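PDB 4XA9: gala protein type 1, 3 or 4 from Legionella pneumophila subsp. pneumophila, which probably binds small GTPases and may act as a GTPase activator, and is built of leucine-rich repeats. Local coordinates for residues N16-L20 with A44-D49; A132-S138 with A157-N161; I162-I168 with Q187-I192. One frame throughout, in Å; residues are numbered along the deposited sequence.

Interaction 1. Residues N16-L20 with A44-D49; sequences NLNQL and AITSLD
Leu20 is held through both its backbone N-H and its carbonyl oxygen by the strand next to it. Leu20 N donates to Ser47 O at 3.1 Å, while its own carbonyl oxygen takes the N-H of Asp49, with Leu20 O and Asp49 N 2.9 Å apart. A CA-H...O contact from Leu48 also points at Leu20 O. Beside these bonds the two leucine side chains run alongside each other in the same direction. In both, CG stands anti to the backbone N (chi1 -180° for Leu20, 176° for Leu48), which leaves CD1 of Leu48 close against CB of Leu20 at 3.8 Å. Ile45 CG2 meets the same Leu20 CB at 3.9 Å, roughly at right angles to the approach of Leu48. This is the parallel pairing of adjacent strands on the concave side of a leucine-rich repeat solenoid, and the two strands belong to one beta-alpha-beta unit with helix 32-41 as the connection. That helix supplies Leu35, Phe38 and Leu39 to close over Leu20, with Leu39 also touching Ile45. Before the strands pair, the chain is less regular: Asn18 and Gln19 form a G1 bulge opposite Asp14, Asn18 having positive phi. There Asn18 O meets Ile45 CA in a 3.5 Å CA-H...O contact, and the side chain of Asn18 lies over Ala44, its CB 3.4 Å from Ala44 O. On the sheet face away from Leu20, the side chain of Gln19 passes beside Ser47 and crosses Asp49 at an angle. The Asp49 carboxylate is turned instead to Ser51, with a hydrogen bond between Asp49 OD1 and Ser51 OG. Further along the sheet, Leu48 bonds through its backbone to Ser71 and Asn73 of the next strand.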
ATOM      1  N   ASN A  16     -26.622  -6.471  -6.979  1.00 22.18           N
ATOM      2  CA  ASN A  16     -26.977  -5.075  -7.156  1.00 24.76           C
ATOM      3  C   ASN A  16     -25.960  -4.377  -8.042  1.00 23.71           C
ATOM      4  O   ASN A  16     -26.308  -3.480  -8.810  1.00 23.45           O
ATOM      5  CB  ASN A  16     -27.090  -4.376  -5.806  1.00 28.93           C
ATOM      6  CG  ASN A  16     -28.232  -4.921  -4.974  1.00 40.53           C
ATOM      7  OD1 ASN A  16     -28.015  -5.590  -3.964  1.00 50.73           O
ATOM      8  ND2 ASN A  16     -29.458  -4.638  -5.394  1.00 40.46           N
ATOM      9  N   LEU A  17     -24.708  -4.813  -7.944  1.00 20.24           N
ATOM     10  CA  LEU A  17     -23.616  -4.197  -8.681  1.00 23.00           C
ATOM     11  C   LEU A  17     -23.130  -5.065  -9.844  1.00 24.33           C
ATOM     12  O   LEU A  17     -22.267  -4.638 -10.611  1.00 25.66           O
ATOM     13  CB  LEU A  17     -22.445  -3.899  -7.740  1.00 25.96           C
ATOM     14  CG  LEU A  17     -22.720  -2.911  -6.603  1.00 26.98           C
ATOM     15  CD1 LEU A  17     -21.490  -2.751  -5.738  1.00 26.92           C
ATOM     16  CD2 LEU A  17     -23.156  -1.576  -7.177  1.00 29.49           C
ATOM     17  N   ASN A  18     -23.681  -6.271  -9.967  1.00 21.60           N
ATOM     18  CA  ASN A  18     -23.241  -7.219 -10.990  1.00 20.39           C
ATOM     19  C   ASN A  18     -21.734  -7.393 -10.939  1.00 19.51           C
ATOM     20  O   ASN A  18     -21.018  -7.257 -11.936  1.00 19.38           O
ATOM     21  CB  ASN A  18     -23.702  -6.769 -12.375  1.00 19.63           C
ATOM     22  CG  ASN A  18     -25.158  -7.093 -12.620  1.00 21.19           C
ATOM     23  OD1 ASN A  18     -25.638  -8.146 -12.200  1.00 21.79           O
ATOM     24  ND2 ASN A  18     -25.871  -6.196 -13.291  1.00 20.82           N
ATOM     25  N   GLN A  19     -21.278  -7.701  -9.739  1.00 18.46           N
ATOM     26  CA  GLN A  19     -19.871  -7.765  -9.411  1.00 19.61           C
ATOM     27  C   GLN A  19     -19.631  -9.069  -8.671  1.00 20.92           C
ATOM     28  O   GLN A  19     -20.422  -9.444  -7.801  1.00 18.46           O
ATOM     29  CB  GLN A  19     -19.476  -6.547  -8.563  1.00 25.06           C
ATOM     30  CG  GLN A  19     -18.410  -6.806  -7.513  1.00 31.82           C
ATOM     31  CD  GLN A  19     -17.027  -6.566  -8.049  1.00 38.17           C
ATOM     32  OE1 GLN A  19     -16.862  -6.199  -9.212  1.00 39.52           O
ATOM     33  NE2 GLN A  19     -16.019  -6.767  -7.208  1.00 41.27           N
ATOM     34  N   LEU A  20     -18.571  -9.780  -9.040  1.00 18.40           N
ATOM     35  CA  LEU A  20     -18.202 -11.009  -8.344  1.00 18.19           C
ATOM     36  C   LEU A  20     -16.879 -10.803  -7.625  1.00 16.03           C
ATOM     37  O   LEU A  20     -15.869 -10.513  -8.262  1.00 17.70           O
ATOM     38  CB  LEU A  20     -18.105 -12.189  -9.322  1.00 13.86           C
ATOM     39  CG  LEU A  20     -17.732 -13.568  -8.760  1.00 14.43           C
ATOM     40  CD1 LEU A  20     -18.673 -13.996  -7.629  1.00 12.41           C
ATOM     41  CD2 LEU A  20     -17.720 -14.621  -9.880  1.00 15.07           C
ATOM     42  N   ALA A  44     -24.260 -10.775 -17.055  1.00 21.18           N
ATOM     43  CA  ALA A  44     -24.337  -9.403 -16.563  1.00 20.52           C
ATOM     44  C   ALA A  44     -23.154  -9.051 -15.653  1.00 19.10           C
ATOM     45  O   ALA A  44     -22.855  -7.874 -15.446  1.00 17.82           O
ATOM     46  CB  ALA A  44     -25.645  -9.181 -15.836  1.00 19.19           C
ATOM     47  N   ILE A  45     -22.484 -10.061 -15.103  1.00 18.31           N
ATOM     48  CA  ILE A  45     -21.294  -9.801 -14.292  1.00 17.60           C
ATOM     49  C   ILE A  45     -20.145  -9.371 -15.208  1.00 19.76           C
ATOM     50  O   ILE A  45     -19.592 -10.191 -15.939  1.00 19.52           O
ATOM     51  CB  ILE A  45     -20.864 -11.034 -13.473  1.00 16.76           C
ATOM     52  CG1 ILE A  45     -22.045 -11.588 -12.673  1.00 18.05           C
ATOM     53  CG2 ILE A  45     -19.718 -10.668 -12.541  1.00 15.07           C
ATOM     54  CD1 ILE A  45     -21.718 -12.819 -11.851  1.00 16.48           C
ATOM     55  N   THR A  46     -19.796  -8.087 -15.186  1.00 15.62           N
ATOM     56  CA  THR A  46     -18.748  -7.589 -16.077  1.00 13.39           C
ATOM     57  C   THR A  46     -17.590  -7.032 -15.271  1.00 16.92           C
ATOM     58  O   THR A  46     -16.618  -6.515 -15.819  1.00 15.57           O
ATOM     59  CB  THR A  46     -19.293  -6.516 -17.037  1.00 14.72           C
ATOM     60  OG1 THR A  46     -19.841  -5.431 -16.285  1.00 15.81           O
ATOM     61  CG2 THR A  46     -20.398  -7.114 -17.909  1.00 16.66           C
ATOM     62  N   SER A  47     -17.706  -7.142 -13.956  1.00 17.62           N
ATOM     63  CA  SER A  47     -16.644  -6.710 -13.061  0.66 18.93           C
ATOM     64  C   SER A  47     -16.284  -7.838 -12.102  1.00 18.16           C
ATOM     65  O   SER A  47     -17.155  -8.430 -11.454  1.00 16.23           O
ATOM     66  CB  SER A  47     -17.057  -5.449 -12.297  0.66 19.44           C
ATOM     67  OG  SER A  47     -18.287  -5.634 -11.618  0.66 21.45           O
ATOM     68  N   LEU A  48     -14.994  -8.138 -12.022  1.00 17.28           N
ATOM     69  CA  LEU A  48     -14.530  -9.293 -11.266  1.00 16.11           C
ATOM     70  C   LEU A  48     -13.321  -8.980 -10.394  1.00 14.97           C
ATOM     71  O   LEU A  48     -12.356  -8.388 -10.866  1.00 13.24           O
ATOM     72  CB  LEU A  48     -14.191 -10.418 -12.238  1.00 14.70           C
ATOM     73  CG  LEU A  48     -13.600 -11.706 -11.673  1.00 18.64           C
ATOM     74  CD1 LEU A  48     -14.628 -12.422 -10.814  1.00 15.48           C
ATOM     75  CD2 LEU A  48     -13.130 -12.602 -12.813  1.00 16.95           C
ATOM     76  N   ASP A  49     -13.372  -9.390  -9.129  1.00 13.75           N
ATOM     77  CA  ASP A  49     -12.236  -9.237  -8.224  1.00 16.80           C
ATOM     78  C   ASP A  49     -11.662 -10.605  -7.813  1.00 17.50           C
ATOM     79  O   ASP A  49     -12.273 -11.351  -7.047  1.00 17.93           O
ATOM     80  CB  ASP A  49     -12.658  -8.413  -7.004  1.00 15.32           C
ATOM     81  CG  ASP A  49     -11.535  -8.220  -5.988  1.00 22.89           C
ATOM     82  OD1 ASP A  49     -10.371  -8.595  -6.263  1.00 23.50           O
ATOM     83  OD2 ASP A  49     -11.824  -7.641  -4.919  1.00 25.28           O
TER

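Interaction 2. Residues A132-S138 with A157-N161; sequences AGYLAQS and ALASN
On the convex side of the leucine-rich repeat solenoid, the C-terminal ends of helices 129-135 and 151-159 lie next to each other, joined by the amide of Asn161 and by apolar side chains. Asn161 ND2 donates to Leu135 O at 2.8 Å; that oxygen lies within 6° of the amide plane, though the bond is bent to 131° at the hydrogen. A second bond from Asn161 ND2 goes to Ser138 O at 3.1 Å, this time from above the carbonyl plane. With CG anti to the backbone N (chi1 -169°), the amide is carried across to the type I turn from Leu135 to Ser138. Leu135 O takes three donors, Ser138 N, Ser138 OG and Asn161 ND2, which ties the turn after one helix to the loop after the next. One helix further on, Asn185 ND2 likewise bonds to Ala159 O. At its other end the Asn161 amide is anchored by OD1, which accepts from Asn163 N. At the helix ends, Ala136 CB rests against Ala157 CB at 3.8 Å. Leu158 CD2 touches Leu135 CB, also at 3.8 Å, and Leu145 and Leu150 pack on Leu158 as well.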
ATOM      1  N   ALA A 132       8.426   1.774 -18.337  1.00 25.48           N
ATOM      2  CA  ALA A 132       7.807   3.085 -18.503  1.00 25.08           C
ATOM      3  C   ALA A 132       7.917   3.525 -19.959  1.00 28.73           C
ATOM      4  O   ALA A 132       7.005   4.151 -20.501  1.00 29.32           O
ATOM      5  CB  ALA A 132       8.453   4.101 -17.590  1.00 22.96           C
ATOM      6  N   GLY A 133       9.036   3.180 -20.588  1.00 28.48           N
ATOM      7  CA  GLY A 133       9.234   3.462 -22.000  1.00 28.65           C
ATOM      8  C   GLY A 133       8.170   2.814 -22.865  1.00 28.19           C
ATOM      9  O   GLY A 133       7.667   3.416 -23.821  1.00 26.55           O
ATOM     10  N   TYR A 134       7.819   1.578 -22.528  1.00 27.67           N
ATOM     11  CA  TYR A 134       6.772   0.867 -23.246  1.00 28.93           C
ATOM     12  C   TYR A 134       5.420   1.549 -23.062  1.00 31.14           C
ATOM     13  O   TYR A 134       4.648   1.696 -24.012  1.00 28.65           O
ATOM     14  CB  TYR A 134       6.689  -0.583 -22.766  1.00 26.83           C
ATOM     15  CG  TYR A 134       7.960  -1.384 -22.961  1.00 27.65           C
ATOM     16  CD1 TYR A 134       8.804  -1.149 -24.042  1.00 29.76           C
ATOM     17  CD2 TYR A 134       8.316  -2.376 -22.059  1.00 28.28           C
ATOM     18  CE1 TYR A 134       9.966  -1.891 -24.216  1.00 30.97           C
ATOM     19  CE2 TYR A 134       9.467  -3.115 -22.222  1.00 28.08           C
ATOM     20  CZ  TYR A 134      10.289  -2.872 -23.299  1.00 31.20           C
ATOM     21  OH  TYR A 134      11.435  -3.623 -23.446  1.00 35.39           O
ATOM     22  N   LEU A 135       5.141   1.958 -21.826  1.00 29.02           N
ATOM     23  CA  LEU A 135       3.854   2.543 -21.476  1.00 25.51           C
ATOM     24  C   LEU A 135       3.709   3.932 -22.077  1.00 27.83           C
ATOM     25  O   LEU A 135       2.595   4.424 -22.276  1.00 30.37           O
ATOM     26  CB  LEU A 135       3.693   2.597 -19.953  1.00 23.71           C
ATOM     27  CG  LEU A 135       3.517   1.250 -19.256  1.00 24.73           C
ATOM     28  CD1 LEU A 135       3.677   1.381 -17.750  1.00 24.96           C
ATOM     29  CD2 LEU A 135       2.144   0.690 -19.585  1.00 27.26           C
ATOM     30  N   ALA A 136       4.842   4.558 -22.375  1.00 26.62           N
ATOM     31  CA  ALA A 136       4.844   5.880 -22.992  1.00 28.37           C
ATOM     32  C   ALA A 136       4.255   5.838 -24.399  1.00 28.05           C
ATOM     33  O   ALA A 136       3.866   6.865 -24.949  1.00 28.54           O
ATOM     34  CB  ALA A 136       6.254   6.442 -23.026  1.00 31.30           C
ATOM     35  N   GLN A 137       4.184   4.642 -24.976  1.00 30.50           N
ATOM     36  CA  GLN A 137       3.639   4.469 -26.320  1.00 34.19           C
ATOM     37  C   GLN A 137       2.223   3.886 -26.302  1.00 32.59           C
ATOM     38  O   GLN A 137       1.636   3.625 -27.354  1.00 32.22           O
ATOM     39  CB  GLN A 137       4.560   3.568 -27.147  1.00 39.30           C
ATOM     40  CG  GLN A 137       6.004   4.035 -27.186  1.00 43.84           C
ATOM     41  CD  GLN A 137       6.168   5.362 -27.903  1.00 49.86           C
ATOM     42  OE1 GLN A 137       5.350   5.736 -28.744  1.00 49.99           O
ATOM     43  NE2 GLN A 137       7.230   6.088 -27.565  1.00 53.45           N
ATOM     44  N   SER A 138       1.676   3.683 -25.108  1.00 30.95           N
ATOM     45  CA  SER A 138       0.362   3.064 -24.974  1.00 29.24           C
ATOM     46  C   SER A 138      -0.751   4.067 -25.227  1.00 27.40           C
ATOM     47  O   SER A 138      -0.496   5.259 -25.383  1.00 23.65           O
ATOM     48  CB  SER A 138       0.190   2.464 -23.581  1.00 27.13           C
ATOM     49  OG  SER A 138       0.073   3.500 -22.628  1.00 24.42           O
ATOM     50  N   ALA A 157       9.637   9.712 -20.053  1.00 27.99           N
ATOM     51  CA  ALA A 157       9.011   9.024 -21.179  1.00 25.93           C
ATOM     52  C   ALA A 157       7.492   9.095 -21.061  1.00 24.56           C
ATOM     53  O   ALA A 157       6.805   9.441 -22.021  1.00 26.95           O
ATOM     54  CB  ALA A 157       9.476   7.577 -21.257  1.00 26.46           C
ATOM     55  N   LEU A 158       6.974   8.792 -19.875  1.00 20.55           N
ATOM     56  CA  LEU A 158       5.533   8.841 -19.636  1.00 19.55           C
ATOM     57  C   LEU A 158       4.953  10.231 -19.886  1.00 22.95           C
ATOM     58  O   LEU A 158       3.827  10.359 -20.368  1.00 25.33           O
ATOM     59  CB  LEU A 158       5.211   8.395 -18.208  1.00 16.23           C
ATOM     60  CG  LEU A 158       5.451   6.916 -17.884  1.00 20.52           C
ATOM     61  CD1 LEU A 158       5.300   6.671 -16.387  1.00 21.33           C
ATOM     62  CD2 LEU A 158       4.488   6.032 -18.670  1.00 22.77           C
ATOM     63  N   ALA A 159       5.726  11.267 -19.565  1.00 22.13           N
ATOM     64  CA  ALA A 159       5.270  12.642 -19.740  1.00 26.26           C
ATOM     65  C   ALA A 159       4.977  12.960 -21.206  1.00 27.77           C
ATOM     66  O   ALA A 159       4.171  13.844 -21.505  1.00 27.22           O
ATOM     67  CB  ALA A 159       6.305  13.619 -19.187  1.00 26.66           C
ATOM     68  N   SER A 160       5.630  12.233 -22.109  1.00 28.84           N
ATOM     69  CA  SER A 160       5.462  12.459 -23.543  1.00 34.32           C
ATOM     70  C   SER A 160       4.207  11.778 -24.087  1.00 35.17           C
ATOM     71  O   SER A 160       3.778  12.071 -25.204  1.00 34.67           O
ATOM     72  CB  SER A 160       6.687  11.965 -24.321  1.00 35.01           C
ATOM     73  OG  SER A 160       6.849  10.559 -24.200  1.00 35.59           O
ATOM     74  N   ASN A 161       3.629  10.862 -23.310  1.00 30.59           N
ATOM     75  CA  ASN A 161       2.421  10.157 -23.736  1.00 30.37           C
ATOM     76  C   ASN A 161       1.202  11.069 -23.651  1.00 32.87           C
ATOM     77  O   ASN A 161       0.688  11.346 -22.566  1.00 35.32           O
ATOM     78  CB  ASN A 161       2.191   8.890 -22.898  1.00 28.85           C
ATOM     79  CG  ASN A 161       1.104   7.988 -23.480  1.00 29.66           C
ATOM     80  OD1 ASN A 161       0.182   8.461 -24.151  1.00 30.34           O
ATOM     81  ND2 ASN A 161       1.195   6.688 -23.200  1.00 25.63           N
TER
HETATM   82  O   HOH W   1       5.283   9.141 -26.975  1.00 61.95           O

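Interaction 3. Residues I162-I168 with Q187-I192; sequences INIKELI and QLTLLI
Three firm backbone bonds run from Lys165 to Ile192. The first, Thr189 N to Lys165 O at 2.9 Å, lies just before the strands, and a weak bond from Leu190 N shares that oxygen. The other two lie within strands 166-168 and 190-192, whose directions differ by only 7°: Leu167 N reaches Leu190 O at 3.1 Å, and Ile192 N closes the run on Leu167 O at 3.0 Å. Glu166, Leu167 and Ile168 thereby sit beside Leu190, Leu191 and Ile192 in turn.

Apolar contacts fall on both faces. On the face of Leu167 and Leu191 these two side chains run side by side, and Leu188 comes in from the loop, its CD2 3.8 Å from Ile164 CG2 and also near Leu167 CB. Leu182 of helix 176-184 touches Leu167, Leu188 and Leu191. On the opposite face Ile168 CD1 touches both Leu190 CD2 (3.5 Å, tighter than usual) and Ile192 CD1 (3.6 Å). The chi2 of -70° folds that methyl back toward the neighbouring strand. Ile168 and Ile192 also meet another protein chain of the assembly.

Polar side chains add further contacts. Gln187, bent at chi2, lays its amide against Ile162, whose CD1 is 3.3 Å from Gln187 OE1. The extended Glu166 crosses Leu190 obliquely, and a water links its OE2, weakly, with Thr189 OG1. In the turn before Gln187, Asn185 OD1 accepts from both Gln187 N and Leu188 N. Parallel strands bridged by a helix, with leucines turned toward that helix, are the beta-alpha-beta repeat of a leucine-rich repeat solenoid.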
ATOM      1  N   ILE A 162       0.727  11.493 -24.816  1.00 30.06           N
ATOM      2  CA  ILE A 162      -0.341  12.478 -24.926  1.00 31.36           C
ATOM      3  C   ILE A 162      -1.699  11.939 -24.457  1.00 30.12           C
ATOM      4  O   ILE A 162      -2.620  12.706 -24.146  1.00 29.59           O
ATOM      5  CB  ILE A 162      -0.445  12.975 -26.390  1.00 39.06           C
ATOM      6  CG1 ILE A 162      -0.528  14.498 -26.432  1.00 42.47           C
ATOM      7  CG2 ILE A 162      -1.578  12.284 -27.142  1.00 36.91           C
ATOM      8  CD1 ILE A 162       0.794  15.166 -26.116  1.00 43.95           C
ATOM      9  N   ASN A 163      -1.809  10.617 -24.380  1.00 26.46           N
ATOM     10  CA  ASN A 163      -3.063   9.969 -24.029  1.00 24.94           C
ATOM     11  C   ASN A 163      -3.359   9.949 -22.528  1.00 23.49           C
ATOM     12  O   ASN A 163      -4.517   9.931 -22.122  1.00 23.85           O
ATOM     13  CB  ASN A 163      -3.066   8.532 -24.566  1.00 27.77           C
ATOM     14  CG  ASN A 163      -2.931   8.473 -26.077  1.00 30.16           C
ATOM     15  OD1 ASN A 163      -1.911   8.035 -26.611  1.00 33.75           O
ATOM     16  ND2 ASN A 163      -3.967   8.909 -26.771  1.00 28.43           N
ATOM     17  N   ILE A 164      -2.321   9.943 -21.702  1.00 21.19           N
ATOM     18  CA  ILE A 164      -2.525   9.784 -20.265  1.00 24.30           C
ATOM     19  C   ILE A 164      -3.153  11.016 -19.621  1.00 24.85           C
ATOM     20  O   ILE A 164      -2.609  12.117 -19.707  1.00 29.87           O
ATOM     21  CB  ILE A 164      -1.208   9.472 -19.541  1.00 25.85           C
ATOM     22  CG1 ILE A 164      -0.492   8.308 -20.218  1.00 28.28           C
ATOM     23  CG2 ILE A 164      -1.471   9.151 -18.066  1.00 24.85           C
ATOM     24  CD1 ILE A 164       0.838   7.968 -19.573  1.00 31.90           C
ATOM     25  N   LYS A 165      -4.293  10.819 -18.962  1.00 22.40           N
ATOM     26  CA  LYS A 165      -4.983  11.901 -18.260  1.00 21.34           C
ATOM     27  C   LYS A 165      -4.719  11.829 -16.760  1.00 22.05           C
ATOM     28  O   LYS A 165      -4.719  12.844 -16.063  1.00 21.79           O
ATOM     29  CB  LYS A 165      -6.488  11.847 -18.526  1.00 21.84           C
ATOM     30  CG  LYS A 165      -6.875  12.159 -19.960  1.00 27.28           C
ATOM     31  CD  LYS A 165      -6.599  13.613 -20.294  1.00 36.11           C
ATOM     32  CE  LYS A 165      -6.960  13.928 -21.736  1.00 44.38           C
ATOM     33  NZ  LYS A 165      -6.113  13.173 -22.704  1.00 47.79           N
ATOM     34  N   GLU A 166      -4.505  10.619 -16.260  1.00 19.00           N
ATOM     35  CA  GLU A 166      -4.254  10.437 -14.841  1.00 22.45           C
ATOM     36  C   GLU A 166      -3.053   9.536 -14.610  1.00 22.12           C
ATOM     37  O   GLU A 166      -3.003   8.412 -15.097  1.00 21.57           O
ATOM     38  CB  GLU A 166      -5.497   9.870 -14.156  1.00 28.30           C
ATOM     39  CG  GLU A 166      -6.691  10.806 -14.242  1.00 34.45           C
ATOM     40  CD  GLU A 166      -7.951  10.217 -13.663  1.00 43.18           C
ATOM     41  OE1 GLU A 166      -8.318   9.088 -14.053  1.00 47.23           O
ATOM     42  OE2 GLU A 166      -8.573  10.887 -12.813  1.00 47.80           O
ATOM     43  N   LEU A 167      -2.080  10.041 -13.862  1.00 19.99           N
ATOM     44  CA  LEU A 167      -0.875   9.286 -13.573  1.00 20.68           C
ATOM     45  C   LEU A 167      -0.598   9.253 -12.063  1.00 21.75           C
ATOM     46  O   LEU A 167      -0.476  10.291 -11.415  1.00 20.91           O
ATOM     47  CB  LEU A 167       0.316   9.885 -14.336  1.00 18.74           C
ATOM     48  CG  LEU A 167       1.670   9.217 -14.121  1.00 23.45           C
ATOM     49  CD1 LEU A 167       1.599   7.748 -14.503  1.00 20.53           C
ATOM     50  CD2 LEU A 167       2.757   9.928 -14.919  1.00 27.61           C
ATOM     51  N   ILE A 168      -0.521   8.047 -11.514  1.00 20.49           N
ATOM     52  CA  ILE A 168      -0.180   7.833 -10.112  1.00 19.44           C
ATOM     53  C   ILE A 168       1.175   7.155 -10.088  1.00 20.37           C
ATOM     54  O   ILE A 168       1.327   6.051 -10.621  1.00 20.16           O
ATOM     55  CB  ILE A 168      -1.221   6.940  -9.371  1.00 22.10           C
ATOM     56  CG1 ILE A 168      -2.635   7.187  -9.896  1.00 29.82           C
ATOM     57  CG2 ILE A 168      -1.151   7.123  -7.851  1.00 17.94           C
ATOM     58  CD1 ILE A 168      -3.179   8.506  -9.528  1.00 32.77           C
ATOM     59  N   GLN A 187      -1.584  17.549 -20.698  1.00 33.65           N
ATOM     60  CA  GLN A 187      -2.772  16.701 -20.789  1.00 31.85           C
ATOM     61  C   GLN A 187      -3.226  16.162 -19.434  1.00 30.18           C
ATOM     62  O   GLN A 187      -4.425  16.001 -19.198  1.00 31.54           O
ATOM     63  CB  GLN A 187      -2.531  15.532 -21.751  1.00 32.98           C
ATOM     64  CG  GLN A 187      -2.418  15.942 -23.206  1.00 38.15           C
ATOM     65  CD  GLN A 187      -1.058  16.503 -23.543  1.00 48.30           C
ATOM     66  OE1 GLN A 187      -0.034  16.007 -23.068  1.00 52.77           O
ATOM     67  NE2 GLN A 187      -1.036  17.547 -24.363  1.00 52.74           N
ATOM     68  N   LEU A 188      -2.272  15.881 -18.552  1.00 25.58           N
ATOM     69  CA  LEU A 188      -2.582  15.350 -17.222  1.00 24.77           C
ATOM     70  C   LEU A 188      -3.510  16.267 -16.432  1.00 26.07           C
ATOM     71  O   LEU A 188      -3.265  17.469 -16.316  1.00 28.10           O
ATOM     72  CB  LEU A 188      -1.296  15.127 -16.424  1.00 25.51           C
ATOM     73  CG  LEU A 188      -0.328  14.047 -16.901  1.00 25.07           C
ATOM     74  CD1 LEU A 188       0.934  14.095 -16.052  1.00 25.08           C
ATOM     75  CD2 LEU A 188      -0.977  12.669 -16.817  1.00 22.55           C
ATOM     76  N   THR A 189      -4.575  15.690 -15.891  1.00 22.13           N
ATOM     77  CA  THR A 189      -5.502  16.428 -15.040  0.82 22.67           C
ATOM     78  C   THR A 189      -5.353  16.001 -13.585  1.00 20.62           C
ATOM     79  O   THR A 189      -5.774  16.705 -12.675  1.00 22.36           O
ATOM     80  CB  THR A 189      -6.962  16.216 -15.474  0.82 25.04           C
ATOM     81  OG1 THR A 189      -7.298  14.827 -15.365  0.82 26.09           O
ATOM     82  CG2 THR A 189      -7.164  16.675 -16.909  0.82 24.51           C
ATOM     83  N   LEU A 190      -4.748  14.841 -13.378  1.00 21.78           N
ATOM     84  CA  LEU A 190      -4.490  14.317 -12.046  1.00 20.66           C
ATOM     85  C   LEU A 190      -3.093  13.715 -12.031  1.00 21.54           C
ATOM     86  O   LEU A 190      -2.760  12.873 -12.859  1.00 24.12           O
ATOM     87  CB  LEU A 190      -5.553  13.280 -11.652  1.00 25.20           C
ATOM     88  CG  LEU A 190      -5.599  12.758 -10.212  1.00 26.22           C
ATOM     89  CD1 LEU A 190      -7.001  12.311  -9.829  1.00 27.76           C
ATOM     90  CD2 LEU A 190      -4.649  11.606 -10.050  1.00 27.41           C
ATOM     91  N   LEU A 191      -2.269  14.164 -11.096  1.00 18.62           N
ATOM     92  CA  LEU A 191      -0.913  13.650 -10.977  1.00 19.96           C
ATOM     93  C   LEU A 191      -0.570  13.441  -9.509  1.00 19.90           C
ATOM     94  O   LEU A 191      -0.729  14.338  -8.682  1.00 16.19           O
ATOM     95  CB  LEU A 191       0.085  14.605 -11.646  1.00 18.71           C
ATOM     96  CG  LEU A 191       1.585  14.291 -11.612  1.00 17.89           C
ATOM     97  CD1 LEU A 191       1.897  12.956 -12.279  1.00 16.61           C
ATOM     98  CD2 LEU A 191       2.358  15.424 -12.282  1.00 14.46           C
ATOM     99  N   ILE A 192      -0.124  12.237  -9.184  1.00 20.81           N
ATOM    100  CA  ILE A 192       0.250  11.915  -7.818  1.00 18.88           C
ATOM    101  C   ILE A 192       1.690  11.434  -7.801  1.00 19.46           C
ATOM    102  O   ILE A 192       2.026  10.443  -8.457  1.00 20.75           O
ATOM    103  CB  ILE A 192      -0.683  10.850  -7.217  1.00 19.86           C
ATOM    104  CG1 ILE A 192      -2.118  11.395  -7.154  1.00 18.91           C
ATOM    105  CG2 ILE A 192      -0.185  10.413  -5.836  1.00 17.88           C
ATOM    106  CD1 ILE A 192      -3.134  10.443  -6.508  1.00 21.97           C
TER
HETATM  107  O   HOH W   2      -8.957  14.210 -12.871  1.00 36.50           O

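From the N terminus, interaction 1 comes first: it closes the loop through helix 32-41 and ties strands 19-21 and 47-49, the first parallel pair of the sheet. The chain then runs through several further strands and helices before interaction 2 joins helices 129-135 and 151-159 around strand 142-144. Interaction 3 opens immediately afterwards, at Ile162, and closes over helix 176-184. The three follow in series, neither nested nor crossed. Interactions 1 and 3 lie on the same sheet, about 27 Å apart between centres, whereas interactions 2 and 3 touch where Leu158 meets Ile164 and Leu167, so the helical layer and the sheet are joined within the solenoid.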